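Local coordinates for protein beta-1,3-1,4-glucanase (Caldicellulosiruptor sp. F32, PDB 5H4R) that probably hydrolyses mixed-linkage beta-1,3-1,4-glucans such as lichenan, as a family 5 glycoside hydrolase, at residues A92-I97 with S389-Y394. The protein carries 1 engineered substitution. Sequence-based numbering, arbitrary orientation.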
loop_
_atom_site.group_PDB
_atom_site.type_symbol
_atom_site.label_atom_id
_atom_site.label_comp_id
_atom_site.label_asym_id
_atom_site.label_seq_id
_atom_site.Cartn_x
_atom_site.Cartn_y
_atom_site.Cartn_z
ATOM N N ALA A 92 -4.124 -17.120 9.007
ATOM C CA ALA A 92 -2.829 -16.832 9.605
ATOM C C ALA A 92 -2.870 -15.622 10.525
ATOM O O ALA A 92 -1.913 -15.409 11.289
ATOM C CB ALA A 92 -1.793 -16.615 8.510
ATOM N N GLY A 93 -3.961 -14.861 10.508
ATOM C CA GLY A 93 -4.124 -13.729 11.401
ATOM C C GLY A 93 -4.219 -12.381 10.727
ATOM O O GLY A 93 -4.433 -11.382 11.427
ATOM N N PHE A 94 -4.046 -12.287 9.405
ATOM C CA PHE A 94 -4.211 -11.015 8.711
ATOM C C PHE A 94 -5.688 -10.642 8.678
ATOM O O PHE A 94 -6.543 -11.494 8.454
ATOM C CB PHE A 94 -3.659 -11.112 7.293
ATOM C CG PHE A 94 -2.156 -11.321 7.243
ATOM C CD1 PHE A 94 -1.276 -10.248 7.373
ATOM C CD2 PHE A 94 -1.633 -12.602 7.095
ATOM C CE1 PHE A 94 0.080 -10.453 7.317
ATOM C CE2 PHE A 94 -0.266 -12.812 7.054
ATOM C CZ PHE A 94 0.595 -11.732 7.175
ATOM N N ASN A 95 -5.994 -9.372 8.917
ATOM C CA ASN A 95 -7.375 -8.927 8.817
ATOM C C ASN A 95 -7.597 -7.923 7.704
ATOM O O ASN A 95 -8.738 -7.467 7.517
ATOM C CB ASN A 95 -7.859 -8.329 10.137
ATOM C CG ASN A 95 -9.362 -8.436 10.278
ATOM O OD1 ASN A 95 -9.970 -9.401 9.793
ATOM N ND2 ASN A 95 -9.980 -7.453 10.924
ATOM N N THR A 96 -6.557 -7.577 6.964
ATOM C CA THR A 96 -6.626 -6.652 5.842
ATOM C C THR A 96 -5.913 -7.289 4.665
ATOM O O THR A 96 -4.852 -7.888 4.835
ATOM C CB THR A 96 -5.970 -5.295 6.182
ATOM O OG1 THR A 96 -6.705 -4.656 7.226
ATOM C CG2 THR A 96 -5.983 -4.372 4.992
ATOM N N ILE A 97 -6.503 -7.175 3.479
ATOM C CA ILE A 97 -5.845 -7.541 2.230
ATOM C C ILE A 97 -5.785 -6.297 1.365
ATOM O O ILE A 97 -6.808 -5.638 1.143
ATOM C CB ILE A 97 -6.574 -8.674 1.482
ATOM C CG1 ILE A 97 -5.837 -8.983 0.176
ATOM C CG2 ILE A 97 -7.997 -8.302 1.215
ATOM C CD1 ILE A 97 -6.116 -10.342 -0.342
ATOM N N SER A 389 4.392 -15.077 12.390
ATOM C CA SER A 389 4.157 -15.161 13.827
ATOM C C SER A 389 4.755 -13.969 14.553
ATOM O O SER A 389 4.190 -13.493 15.553
ATOM C CB SER A 389 4.747 -16.453 14.380
ATOM O OG SER A 389 4.015 -17.552 13.908
ATOM N N ALA A 390 5.906 -13.494 14.081
ATOM C CA ALA A 390 6.538 -12.322 14.682
ATOM C C ALA A 390 5.628 -11.107 14.583
ATOM O O ALA A 390 5.494 -10.337 15.544
ATOM C CB ALA A 390 7.878 -12.040 13.998
ATOM N N MET A 391 4.985 -10.930 13.429
ATOM C CA MET A 391 4.078 -9.809 13.252
ATOM C C MET A 391 2.832 -10.004 14.091
ATOM O O MET A 391 2.337 -9.057 14.707
ATOM C CB MET A 391 3.739 -9.649 11.776
ATOM C CG MET A 391 4.970 -9.306 10.958
ATOM S SD MET A 391 4.575 -8.779 9.305
ATOM C CE MET A 391 4.032 -10.330 8.563
ATOM N N MET A 392 2.307 -11.227 14.130
ATOM C CA MET A 392 1.033 -11.428 14.811
ATOM C C MET A 392 1.157 -11.202 16.307
ATOM O O MET A 392 0.170 -10.827 16.962
ATOM C CB MET A 392 0.510 -12.825 14.518
ATOM C CG MET A 392 0.181 -13.041 13.088
ATOM S SD MET A 392 -1.047 -11.849 12.499
ATOM C CE MET A 392 -0.777 -12.051 10.736
ATOM N N LYS A 393 2.347 -11.448 16.863
ATOM C CA LYS A 393 2.581 -11.245 18.286
ATOM C C LYS A 393 2.305 -9.811 18.708
ATOM O O LYS A 393 1.846 -9.579 19.830
ATOM C CB LYS A 393 4.017 -11.625 18.626
ATOM C CG LYS A 393 4.365 -11.514 20.100
ATOM C CD LYS A 393 5.772 -12.058 20.352
ATOM C CE LYS A 393 6.206 -11.892 21.808
ATOM N NZ LYS A 393 5.324 -12.643 22.735
ATOM N N TYR A 394 2.557 -8.844 17.821
ATOM C CA TYR A 394 2.478 -7.431 18.166
ATOM C C TYR A 394 1.433 -6.648 17.379
ATOM O O TYR A 394 1.291 -5.452 17.612
ATOM C CB TYR A 394 3.857 -6.766 17.989
ATOM C CG TYR A 394 4.873 -7.388 18.937
ATOM C CD1 TYR A 394 4.825 -7.103 20.272
ATOM C CD2 TYR A 394 5.845 -8.278 18.485
ATOM C CE1 TYR A 394 5.730 -7.673 21.176
ATOM C CE2 TYR A 394 6.756 -8.872 19.379
ATOM C CZ TYR A 394 6.698 -8.556 20.711
ATOM O OH TYR A 394 7.576 -9.125 21.635
#
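Met392 sets its terminal methyl squarely over the face of the Phe94 ring. Met392 CE lies 3.6 Å from the centroid of the Phe94 ring and only 2° off its normal, a CH-pi contact. The sulfur stands farther out on nearly the same line: Met392 SD is 5.3 Å from the Phe94 ring centroid, a longer Met-aromatic contact in which the methyl lies between sulfur and ring. Met391 comes to the same ring differently, at its edge: Met391 CE is 4.0 Å from Phe94 CZ and close to the ring plane. The Met392 methyl also rests on the backbone, with CE 3.5 Å from Phe94 N. Nearer helix 385-395, Met392 CG lies 3.6 Å from Ala92 O. A bend at chi2 (-58°) in Met392 helps bring the methyl over the ring. Gly93 follows helix 83-91, with positive phi, in a Schellman motif; a beta carbon there would run into Met392 SD. No hydrogen bond crosses the contact. A serine in place of Phe94 would probably leave both methionine methyls without their aromatic partner and open a gap beneath Met392. Farther out, Phe94 also meets Trp51 and Val89, and both methionines touch Ile49. The contact thus joins the turn between helix 83-91 and strand 96-99, the second strand of the TIM barrel, to the C-terminal helix 385-395, on the outer side of the strand barrel, where Met391 packs on helix 336-352.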